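Local atomic coordinates of nickel-dependent hydrogenase large subunit (Allochromatium vinosum, PDB entry 3MYR), a protein that carries the nickel-iron centre of a membrane-bound [NiFe] hydrogenase, which oxidises hydrogen and passes the electrons to an acceptor. Residues Ile96-His104 and Gly481-Ala489; Trp197-Phe208 and Glu241-Phe252. All blocks are in the same frame, centred on the assembly; numbering follows the deposited sequence.

Contact 1. Residues Ile96-His104 and Gly481-Ala489. With NFV (Ni-Fe oxidized active center), chain N.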
loop_
_atom_site.group_PDB
_atom_site.type_symbol
_atom_site.label_atom_id
_atom_site.label_comp_id
_atom_site.label_asym_id
_atom_site.label_seq_id
_atom_site.Cartn_x
_atom_site.Cartn_y
_atom_site.Cartn_z
ATOM N N ILE B 96 -13.074 1.200 -4.195
ATOM C CA ILE B 96 -12.530 0.042 -3.479
ATOM C C ILE B 96 -12.212 -1.083 -4.448
ATOM O O ILE B 96 -11.119 -1.632 -4.426
ATOM C CB ILE B 96 -13.492 -0.477 -2.358
ATOM C CG1 ILE B 96 -13.612 0.566 -1.268
ATOM C CG2 ILE B 96 -13.070 -1.929 -1.793
ATOM C CD1 ILE B 96 -14.890 0.319 -0.365
ATOM N N GLY B 97 -13.140 -1.406 -5.337
ATOM C CA GLY B 97 -12.896 -2.479 -6.352
ATOM C C GLY B 97 -11.658 -2.099 -7.193
ATOM O O GLY B 97 -10.778 -2.937 -7.408
ATOM N N ALA B 98 -11.563 -0.853 -7.639
ATOM C CA ALA B 98 -10.390 -0.423 -8.467
ATOM C C ALA B 98 -9.122 -0.629 -7.664
ATOM O O ALA B 98 -8.060 -0.978 -8.242
ATOM C CB ALA B 98 -10.473 1.063 -8.887
ATOM N N GLN B 99 -9.183 -0.382 -6.345
ATOM C CA GLN B 99 -7.946 -0.517 -5.529
ATOM C C GLN B 99 -7.515 -2.014 -5.409
ATOM O O GLN B 99 -6.317 -2.356 -5.446
ATOM C CB GLN B 99 -8.188 0.071 -4.113
ATOM C CG GLN B 99 -7.042 -0.242 -3.125
ATOM C CD GLN B 99 -5.681 0.332 -3.618
ATOM O OE1 GLN B 99 -5.654 1.355 -4.269
ATOM N NE2 GLN B 99 -4.558 -0.350 -3.297
ATOM N N TYR B 100 -8.481 -2.906 -5.114
ATOM C CA TYR B 100 -8.206 -4.318 -5.091
ATOM C C TYR B 100 -7.519 -4.785 -6.366
ATOM O O TYR B 100 -6.542 -5.547 -6.323
ATOM C CB TYR B 100 -9.521 -5.133 -5.023
ATOM C CG TYR B 100 -9.880 -5.503 -3.626
ATOM C CD1 TYR B 100 -10.479 -4.560 -2.758
ATOM C CD2 TYR B 100 -9.752 -6.804 -3.197
ATOM C CE1 TYR B 100 -10.929 -4.916 -1.473
ATOM C CE2 TYR B 100 -10.198 -7.165 -1.919
ATOM C CZ TYR B 100 -10.820 -6.253 -1.074
ATOM O OH TYR B 100 -11.285 -6.695 0.206
ATOM N N ILE B 101 -8.103 -4.426 -7.497
ATOM C CA ILE B 101 -7.622 -4.976 -8.784
ATOM C C ILE B 101 -6.203 -4.463 -9.056
ATOM O O ILE B 101 -5.321 -5.224 -9.360
ATOM C CB ILE B 101 -8.592 -4.596 -9.849
ATOM C CG1 ILE B 101 -9.868 -5.449 -9.553
ATOM C CG2 ILE B 101 -8.081 -5.014 -11.241
ATOM C CD1 ILE B 101 -11.077 -4.724 -10.101
ATOM N N HIS B 102 -5.982 -3.157 -8.882
ATOM C CA HIS B 102 -4.676 -2.569 -9.070
ATOM C C HIS B 102 -3.690 -3.283 -8.156
ATOM O O HIS B 102 -2.620 -3.667 -8.554
ATOM C CB HIS B 102 -4.744 -1.053 -8.704
ATOM C CG HIS B 102 -3.436 -0.351 -8.854
ATOM N ND1 HIS B 102 -2.494 -0.300 -7.840
ATOM C CD2 HIS B 102 -2.885 0.288 -9.919
ATOM C CE1 HIS B 102 -1.451 0.398 -8.267
ATOM N NE2 HIS B 102 -1.644 0.723 -9.538
ATOM N N ASP B 103 -4.039 -3.389 -6.877
ATOM C CA ASP B 103 -3.128 -3.835 -5.839
ATOM C C ASP B 103 -2.803 -5.371 -6.002
ATOM O O ASP B 103 -1.651 -5.761 -5.976
ATOM C CB ASP B 103 -3.861 -3.567 -4.512
ATOM C CG ASP B 103 -2.983 -3.642 -3.306
ATOM O OD1 ASP B 103 -1.943 -4.384 -3.323
ATOM O OD2 ASP B 103 -3.342 -2.937 -2.303
ATOM N N HIS B 104 -3.792 -6.224 -6.257
ATOM C CA HIS B 104 -3.547 -7.658 -6.441
ATOM C C HIS B 104 -2.699 -7.957 -7.658
ATOM O O HIS B 104 -1.867 -8.857 -7.591
ATOM C CB HIS B 104 -4.884 -8.436 -6.574
ATOM C CG HIS B 104 -5.613 -8.585 -5.263
ATOM N ND1 HIS B 104 -5.014 -8.261 -4.056
ATOM C CD2 HIS B 104 -6.813 -9.141 -4.955
ATOM C CE1 HIS B 104 -5.835 -8.578 -3.066
ATOM N NE2 HIS B 104 -6.944 -9.082 -3.585
ATOM N N GLY B 481 -14.986 1.909 12.110
ATOM C CA GLY B 481 -15.041 1.873 10.637
ATOM C C GLY B 481 -14.406 0.577 10.191
ATOM O O GLY B 481 -13.272 0.286 10.576
ATOM N N ILE B 482 -15.178 -0.260 9.516
ATOM C CA ILE B 482 -14.648 -1.542 9.060
ATOM C C ILE B 482 -14.500 -1.541 7.556
ATOM O O ILE B 482 -15.126 -0.751 6.819
ATOM C CB ILE B 482 -15.502 -2.786 9.524
ATOM C CG1 ILE B 482 -16.930 -2.687 9.052
ATOM C CG2 ILE B 482 -15.566 -2.864 10.989
ATOM C CD1 ILE B 482 -17.193 -3.264 7.552
ATOM N N MET B 483 -13.626 -2.404 7.078
ATOM C CA MET B 483 -13.425 -2.504 5.640
ATOM C C MET B 483 -12.732 -3.848 5.388
ATOM O O MET B 483 -12.065 -4.366 6.290
ATOM C CB MET B 483 -12.548 -1.365 5.179
ATOM C CG MET B 483 -11.667 -1.807 4.048
ATOM S SD MET B 483 -11.369 -0.396 3.104
ATOM C CE MET B 483 -11.566 -1.018 1.440
ATOM N N GLU B 484 -12.911 -4.419 4.204
ATOM C CA GLU B 484 -12.091 -5.566 3.792
ATOM C C GLU B 484 -11.081 -4.937 2.857
ATOM O O GLU B 484 -11.432 -4.551 1.748
ATOM C CB GLU B 484 -12.938 -6.621 3.053
ATOM C CG GLU B 484 -13.713 -7.647 3.989
ATOM C CD GLU B 484 -12.792 -8.575 4.866
ATOM O OE1 GLU B 484 -11.629 -8.945 4.469
ATOM O OE2 GLU B 484 -13.269 -8.959 5.964
ATOM N N ALA B 485 -9.869 -4.712 3.346
ATOM C CA ALA B 485 -8.803 -4.118 2.528
ATOM C C ALA B 485 -8.201 -5.283 1.697
ATOM O O ALA B 485 -8.447 -6.444 2.026
ATOM C CB ALA B 485 -7.741 -3.499 3.458
ATOM N N PRO B 486 -7.498 -4.994 0.582
ATOM C CA PRO B 486 -6.880 -6.145 -0.144
ATOM C C PRO B 486 -6.097 -7.177 0.703
ATOM O O PRO B 486 -6.072 -8.343 0.340
ATOM C CB PRO B 486 -5.912 -5.465 -1.148
ATOM C CG PRO B 486 -6.605 -4.137 -1.399
ATOM C CD PRO B 486 -7.133 -3.687 -0.034
ATOM N N ARG B 487 -5.486 -6.761 1.820
ATOM C CA ARG B 487 -4.797 -7.712 2.681
ATOM C C ARG B 487 -5.662 -8.325 3.779
ATOM O O ARG B 487 -5.241 -9.267 4.404
ATOM C CB ARG B 487 -3.492 -7.125 3.221
ATOM C CG ARG B 487 -2.487 -6.922 2.095
ATOM C CD ARG B 487 -1.422 -5.833 2.397
ATOM N NE ARG B 487 -0.661 -5.623 1.144
ATOM C CZ ARG B 487 -1.072 -4.892 0.094
ATOM N NH1 ARG B 487 -2.225 -4.185 0.038
ATOM N NH2 ARG B 487 -0.389 -4.974 -0.979
ATOM N N GLY B 488 -6.897 -7.855 3.952
ATOM C CA GLY B 488 -7.837 -8.513 4.861
ATOM C C GLY B 488 -8.577 -7.456 5.729
ATOM O O GLY B 488 -8.585 -6.241 5.415
ATOM N N ALA B 489 -9.138 -7.910 6.847
ATOM C CA ALA B 489 -10.074 -7.146 7.644
ATOM C C ALA B 489 -9.375 -5.982 8.331
ATOM O O ALA B 489 -8.438 -6.230 9.075
ATOM C CB ALA B 489 -10.663 -8.066 8.747
HETATM FE FE NFV N . -2.941 -2.377 4.090
HETATM NI NI NFV N . -0.336 -1.201 3.137
HETATM C C1 NFV N . -4.236 -2.106 4.944
HETATM O O1 NFV N . -5.283 -1.949 5.588
HETATM C C2 NFV N . -3.997 -3.428 2.900
HETATM N N2 NFV N . -4.673 -4.064 2.165
HETATM C C3 NFV N . -2.460 -3.881 5.120
HETATM N N3 NFV N . -2.151 -4.798 5.780
HETATM O O4 NFV N . -1.375 -2.758 2.929
#

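Contact 2. Residues Trp197-Phe208 and Glu241-Phe252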
loop_
_atom_site.group_PDB
_atom_site.type_symbol
_atom_site.label_atom_id
_atom_site.label_comp_id
_atom_site.label_asym_id
_atom_site.label_seq_id
_atom_site.Cartn_x
_atom_site.Cartn_y
_atom_site.Cartn_z
ATOM N N TRP B 197 -0.182 -1.337 -17.607
ATOM C CA TRP B 197 -1.604 -1.419 -17.304
ATOM C C TRP B 197 -1.931 -0.735 -15.947
ATOM O O TRP B 197 -2.932 0.012 -15.806
ATOM C CB TRP B 197 -2.019 -2.930 -17.251
ATOM C CG TRP B 197 -3.384 -3.116 -16.668
ATOM C CD1 TRP B 197 -4.604 -3.090 -17.339
ATOM C CD2 TRP B 197 -3.682 -3.343 -15.274
ATOM N NE1 TRP B 197 -5.620 -3.315 -16.415
ATOM C CE2 TRP B 197 -5.071 -3.516 -15.166
ATOM C CE3 TRP B 197 -2.884 -3.503 -14.122
ATOM C CZ2 TRP B 197 -5.702 -3.709 -13.924
ATOM C CZ3 TRP B 197 -3.509 -3.625 -12.889
ATOM C CH2 TRP B 197 -4.914 -3.787 -12.810
ATOM N N GLN B 198 -1.050 -0.921 -14.962
ATOM C CA GLN B 198 -1.384 -0.396 -13.616
ATOM C C GLN B 198 -1.457 1.125 -13.586
ATOM O O GLN B 198 -2.297 1.687 -12.913
ATOM C CB GLN B 198 -0.481 -0.961 -12.519
ATOM C CG GLN B 198 1.010 -0.629 -12.583
ATOM C CD GLN B 198 1.355 0.778 -12.152
ATOM O OE1 GLN B 198 0.665 1.423 -11.315
ATOM N NE2 GLN B 198 2.418 1.280 -12.738
ATOM N N ARG B 199 -0.603 1.796 -14.359
ATOM C CA ARG B 199 -0.517 3.246 -14.282
ATOM C C ARG B 199 -1.665 3.848 -15.078
ATOM O O ARG B 199 -2.174 4.925 -14.737
ATOM C CB ARG B 199 0.835 3.804 -14.779
ATOM C CG ARG B 199 1.173 3.548 -16.293
ATOM C CD ARG B 199 2.587 4.192 -16.605
ATOM N NE ARG B 199 3.617 3.627 -15.710
ATOM C CZ ARG B 199 4.455 2.641 -16.069
ATOM N NH1 ARG B 199 5.340 2.164 -15.190
ATOM N NH2 ARG B 199 4.501 2.235 -17.350
ATOM N N ASP B 200 -2.154 3.106 -16.037
ATOM C CA ASP B 200 -3.432 3.488 -16.612
ATOM C C ASP B 200 -4.645 3.309 -15.710
ATOM O O ASP B 200 -5.483 4.215 -15.562
ATOM C CB ASP B 200 -3.647 2.726 -17.894
ATOM C CG ASP B 200 -3.559 3.649 -19.070
ATOM O OD1 ASP B 200 -2.407 4.239 -19.248
ATOM O OD2 ASP B 200 -4.712 3.968 -19.599
ATOM N N THR B 201 -4.750 2.154 -15.094
ATOM C CA THR B 201 -5.798 1.881 -14.101
ATOM C C THR B 201 -5.904 2.925 -12.949
ATOM O O THR B 201 -7.005 3.218 -12.460
ATOM C CB THR B 201 -5.555 0.449 -13.558
ATOM O OG1 THR B 201 -5.746 -0.451 -14.671
ATOM C CG2 THR B 201 -6.503 0.078 -12.424
ATOM N N ALA B 202 -4.756 3.454 -12.499
ATOM C CA ALA B 202 -4.710 4.444 -11.440
ATOM C C ALA B 202 -5.477 5.719 -11.773
ATOM O O ALA B 202 -5.800 6.506 -10.864
ATOM C CB ALA B 202 -3.262 4.798 -11.147
ATOM N N LYS B 203 -5.726 5.976 -13.060
ATOM C CA LYS B 203 -6.536 7.169 -13.467
ATOM C C LYS B 203 -7.948 7.104 -12.911
ATOM O O LYS B 203 -8.614 8.128 -12.777
ATOM C CB LYS B 203 -6.650 7.185 -15.022
ATOM C CG LYS B 203 -5.297 7.504 -15.677
ATOM C CD LYS B 203 -5.462 7.489 -17.164
ATOM C CE LYS B 203 -4.097 7.863 -17.791
ATOM N NZ LYS B 203 -4.380 7.688 -19.264
ATOM N N PHE B 204 -8.414 5.884 -12.589
ATOM C CA PHE B 204 -9.757 5.736 -12.034
ATOM C C PHE B 204 -9.872 6.470 -10.677
ATOM O O PHE B 204 -10.821 7.225 -10.450
ATOM C CB PHE B 204 -10.026 4.230 -11.770
ATOM C CG PHE B 204 -11.488 3.879 -11.488
ATOM C CD1 PHE B 204 -12.335 3.473 -12.516
ATOM C CD2 PHE B 204 -11.988 3.917 -10.181
ATOM C CE1 PHE B 204 -13.657 3.056 -12.251
ATOM C CE2 PHE B 204 -13.320 3.588 -9.923
ATOM C CZ PHE B 204 -14.139 3.105 -10.961
ATOM N N HIS B 205 -8.968 6.196 -9.736
ATOM C CA HIS B 205 -8.970 6.982 -8.501
ATOM C C HIS B 205 -8.761 8.512 -8.723
ATOM O O HIS B 205 -9.286 9.332 -7.945
ATOM C CB HIS B 205 -7.878 6.487 -7.546
ATOM C CG HIS B 205 -8.203 5.175 -6.918
ATOM N ND1 HIS B 205 -7.335 4.520 -6.059
ATOM C CD2 HIS B 205 -9.339 4.425 -6.970
ATOM C CE1 HIS B 205 -7.947 3.459 -5.564
ATOM N NE2 HIS B 205 -9.152 3.364 -6.116
ATOM N N ALA B 206 -8.077 8.899 -9.792
ATOM C CA ALA B 206 -7.824 10.339 -9.965
ATOM C C ALA B 206 -9.119 11.036 -10.389
ATOM O O ALA B 206 -9.430 12.132 -9.928
ATOM C CB ALA B 206 -6.710 10.555 -11.006
ATOM N N ILE B 207 -9.936 10.344 -11.180
ATOM C CA ILE B 207 -11.197 10.939 -11.582
ATOM C C ILE B 207 -12.134 11.257 -10.379
ATOM O O ILE B 207 -12.569 12.378 -10.215
ATOM C CB ILE B 207 -11.906 10.107 -12.659
ATOM C CG1 ILE B 207 -11.085 10.131 -13.950
ATOM C CG2 ILE B 207 -13.403 10.620 -12.901
ATOM C CD1 ILE B 207 -11.615 9.092 -15.041
ATOM N N PHE B 208 -12.280 10.320 -9.479
ATOM C CA PHE B 208 -13.196 10.473 -8.366
ATOM C C PHE B 208 -12.466 11.105 -7.182
ATOM O O PHE B 208 -13.076 11.811 -6.409
ATOM C CB PHE B 208 -13.618 9.066 -7.966
ATOM C CG PHE B 208 -14.639 8.475 -8.924
ATOM C CD1 PHE B 208 -15.896 9.086 -9.065
ATOM C CD2 PHE B 208 -14.354 7.334 -9.652
ATOM C CE1 PHE B 208 -16.894 8.540 -9.942
ATOM C CE2 PHE B 208 -15.328 6.771 -10.529
ATOM C CZ PHE B 208 -16.608 7.391 -10.667
ATOM N N GLU B 241 -15.060 8.130 -19.580
ATOM C CA GLU B 241 -13.678 7.682 -19.251
ATOM C C GLU B 241 -13.694 6.584 -18.163
ATOM O O GLU B 241 -12.966 5.618 -18.230
ATOM C CB GLU B 241 -12.859 8.888 -18.743
ATOM C CG GLU B 241 -12.780 10.060 -19.765
ATOM C CD GLU B 241 -11.909 11.265 -19.252
ATOM O OE1 GLU B 241 -10.735 11.364 -19.667
ATOM O OE2 GLU B 241 -12.338 12.022 -18.354
ATOM N N VAL B 242 -14.558 6.726 -17.167
ATOM C CA VAL B 242 -14.617 5.739 -16.107
ATOM C C VAL B 242 -15.040 4.392 -16.719
ATOM O O VAL B 242 -14.490 3.326 -16.386
ATOM C CB VAL B 242 -15.626 6.161 -15.085
ATOM C CG1 VAL B 242 -15.951 4.988 -14.068
ATOM C CG2 VAL B 242 -15.181 7.467 -14.389
ATOM N N ARG B 243 -16.014 4.435 -17.635
ATOM C CA ARG B 243 -16.455 3.188 -18.238
ATOM C C ARG B 243 -15.319 2.446 -18.957
ATOM O O ARG B 243 -15.187 1.217 -18.883
ATOM C CB ARG B 243 -17.552 3.463 -19.256
ATOM C CG ARG B 243 -17.938 2.133 -19.918
ATOM C CD ARG B 243 -18.709 2.382 -21.231
ATOM N NE ARG B 243 -20.124 2.529 -20.898
ATOM C CZ ARG B 243 -20.966 1.506 -20.726
ATOM N NH1 ARG B 243 -20.565 0.232 -20.855
ATOM N NH2 ARG B 243 -22.223 1.765 -20.394
ATOM N N ASN B 244 -14.526 3.178 -19.726
ATOM C CA ASN B 244 -13.416 2.524 -20.436
ATOM C C ASN B 244 -12.393 1.917 -19.476
ATOM O O ASN B 244 -11.817 0.852 -19.743
ATOM C CB ASN B 244 -12.727 3.510 -21.401
ATOM C CG ASN B 244 -13.538 3.703 -22.700
ATOM O OD1 ASN B 244 -14.650 3.215 -22.823
ATOM N ND2 ASN B 244 -12.980 4.426 -23.654
ATOM N N LEU B 245 -12.123 2.606 -18.367
ATOM C CA LEU B 245 -11.134 2.056 -17.389
ATOM C C LEU B 245 -11.627 0.713 -16.787
ATOM O O LEU B 245 -10.851 -0.206 -16.627
ATOM C CB LEU B 245 -10.849 3.089 -16.264
ATOM C CG LEU B 245 -10.093 4.293 -16.797
ATOM C CD1 LEU B 245 -10.288 5.543 -15.813
ATOM C CD2 LEU B 245 -8.572 3.866 -17.022
ATOM N N ILE B 246 -12.928 0.570 -16.542
ATOM C CA ILE B 246 -13.442 -0.685 -15.937
ATOM C C ILE B 246 -13.253 -1.870 -16.890
ATOM O O ILE B 246 -12.870 -2.963 -16.493
ATOM C CB ILE B 246 -14.957 -0.541 -15.625
ATOM C CG1 ILE B 246 -15.157 0.409 -14.422
ATOM C CG2 ILE B 246 -15.560 -1.935 -15.350
ATOM C CD1 ILE B 246 -16.699 0.798 -14.144
ATOM N N GLN B 247 -13.496 -1.618 -18.171
ATOM C CA GLN B 247 -13.247 -2.569 -19.225
ATOM C C GLN B 247 -11.782 -2.997 -19.350
ATOM O O GLN B 247 -11.524 -4.234 -19.471
ATOM C CB GLN B 247 -13.718 -1.977 -20.533
ATOM C CG GLN B 247 -13.696 -2.871 -21.704
ATOM C CD GLN B 247 -14.488 -2.186 -22.857
ATOM O OE1 GLN B 247 -15.455 -1.375 -22.617
ATOM N NE2 GLN B 247 -14.042 -2.435 -24.101
ATOM N N SER B 248 -10.817 -2.058 -19.338
ATOM C CA SER B 248 -9.449 -2.541 -19.292
ATOM C C SER B 248 -9.044 -3.273 -18.043
ATOM O O SER B 248 -8.177 -4.130 -18.105
ATOM C CB SER B 248 -8.350 -1.558 -19.715
ATOM O OG SER B 248 -8.719 -0.329 -19.338
ATOM N N MET B 249 -9.654 -2.970 -16.910
ATOM C CA MET B 249 -9.451 -3.791 -15.705
ATOM C C MET B 249 -9.936 -5.208 -15.908
ATOM O O MET B 249 -9.183 -6.149 -15.622
ATOM C CB MET B 249 -10.158 -3.188 -14.494
ATOM C CG MET B 249 -9.540 -1.887 -14.034
ATOM S SD MET B 249 -10.594 -1.342 -12.660
ATOM C CE MET B 249 -10.589 0.433 -12.891
ATOM N N ARG B 250 -11.169 -5.357 -16.437
ATOM C CA ARG B 250 -11.740 -6.666 -16.673
ATOM C C ARG B 250 -10.845 -7.489 -17.612
ATOM O O ARG B 250 -10.588 -8.684 -17.374
ATOM C CB ARG B 250 -13.140 -6.598 -17.313
ATOM C CG ARG B 250 -13.857 -7.966 -17.307
ATOM C CD ARG B 250 -15.398 -7.717 -17.340
ATOM N NE ARG B 250 -16.214 -8.862 -16.877
ATOM C CZ ARG B 250 -16.513 -9.926 -17.631
ATOM N NH1 ARG B 250 -17.258 -10.904 -17.153
ATOM N NH2 ARG B 250 -16.070 -10.032 -18.870
ATOM N N THR B 251 -10.428 -6.888 -18.707
ATOM C CA THR B 251 -9.680 -7.615 -19.704
ATOM C C THR B 251 -8.359 -8.094 -19.111
ATOM O O THR B 251 -7.949 -9.219 -19.365
ATOM C CB THR B 251 -9.353 -6.680 -20.901
ATOM O OG1 THR B 251 -10.592 -6.297 -21.445
ATOM C CG2 THR B 251 -8.593 -7.441 -22.054
ATOM N N PHE B 252 -7.675 -7.246 -18.341
ATOM C CA PHE B 252 -6.311 -7.639 -17.858
ATOM C C PHE B 252 -6.429 -8.769 -16.839
ATOM O O PHE B 252 -5.657 -9.757 -16.880
ATOM C CB PHE B 252 -5.533 -6.461 -17.295
ATOM C CG PHE B 252 -4.057 -6.691 -17.183
ATOM C CD1 PHE B 252 -3.497 -7.220 -15.998
ATOM C CD2 PHE B 252 -3.224 -6.436 -18.251
ATOM C CE1 PHE B 252 -2.078 -7.481 -15.930
ATOM C CE2 PHE B 252 -1.820 -6.689 -18.164
ATOM C CZ PHE B 252 -1.268 -7.150 -16.971
HETATM O O HOH W 1 -6.193 0.006 -17.594
#

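Contact 1. Residues Ile96-His104 and Gly481-Ala489
D103 and R487 form the charged link of this contact. The guanidinium grips the carboxylate end-on with two nitrogens. R487 NH2 reaches D103 OD1 at 2.9 Å, on the syn lone pair, and R487 NH1 reaches D103 OD2 at 2.9 Å in a straighter bond (164°). The two planes are turned 38° apart. D103 CG lies anti to the backbone N (chi1 -166°), which turns the carboxylate toward the arginine. Q99 NE2 also donates to D103 OD2 at 3.0 Å, from the face opposite R487 NH1. With both oxygens bonded to R487 and OD2 also to Q99, the carboxylate has little freedom to turn. R487 NH2 has a second salt bridge, to D553.

Y100 OH donates to the backbone O of E484 at 2.6 Å and sits well above the carbonyl plane. The carboxylate of E484 leads elsewhere, to R393.

Residues 485-488 make a type I turn in the hairpin of strands 476-485 and 488-497. This turn brings A485, P486 and R487 into the pocket of the nickel-iron centre. R487 N donates to the ligand atom N2 of the centre at 2.8 Å, and R487 NH1 adds a weak bond to the same atom. D103 is thus a second-shell residue, and with D553 it probably positions the arginine beside the metals.

The edge of the H104 ring, at CE1, lies 3.4 Å from P486 O. Apolar packing fills in around the turn. P486 CA lies over one face of the Y100 ring, a CH-pi contact of 4.1 Å to the centroid. Farther back along the strand, M483 CE and I96 CG2 meet tip to tip.

Contact 2. Residues Trp197-Phe208 and Glu241-Phe252
The W197 indole and the F252 ring form an offset stack, the centroid of the indole five-membered ring 4.2 Å from that of the phenyl and the planes 16° apart. F252 CB lies over the same five-membered ring, and W197 CB over the F252 face, so each methylene makes a CH-pi contact with its partner's ring. On the opposite indole face sits T201 OG1. The indole edge points at the backbone of 241-252: W197 NE1 donates to S248 O at 3.2 Å, from above the carbonyl plane. S248 O also accepts from F252 N on its other face. M249 CA also lies at the indole edge, and F252 meets W140 edge-to-face. W197 CG stands anti to the backbone N (chi1 168°), which carries the indole across to the facing helix. With a leucine here, S248 O would probably lose its indole donor and F252 the flat surface it stacks on.

A water bridges T201 OG1 and S248 OG.

The rest is apolar interdigitation. F204 is a knob in a hole made by V242, L245, I246 and M249. Its CE1 touches V242 CG1 at 3.5 Å, its CD1 lies 3.5 Å from M249 CE, and L245 CB meets its ring edge. In return L245 sits among D200, K203, F204 and I207. Its CD2 comes 3.4 Å from D200 O. V242 CG2 packs on both I207 CG2 and F208 CE2.

The two helical pieces 197-201 and 203-208 run roughly antiparallel to 241-252 of helix 236-265, the first at 150°. R199 of segment 197-208 also forms a salt bridge with E30 of the small subunit. Helix 86-112 touches W197, F204 and F252, while helix 426-456 packs on F204, V242 and I246.

The two contacts lie side by side, their centres about 16 Å apart. Helix 86-112 joins them: one side meets the turn of contact 1, and another packs against segment 197-208 of contact 2. H102 NE2 and Q198 OE1, 3.0 Å apart, are probably hydrogen-bonded between them, and A98 rests on F204. Along the chain, both segments of contact 2 fall between 96-104 and 481-489. Contact 1 is near the centre of the chain, at the nickel-iron site. The centre of contact 2 lies about 19 Å from the centre of the chain, in a helical layer away from the metal sites. The active-site hairpin is thus backed by successive helices.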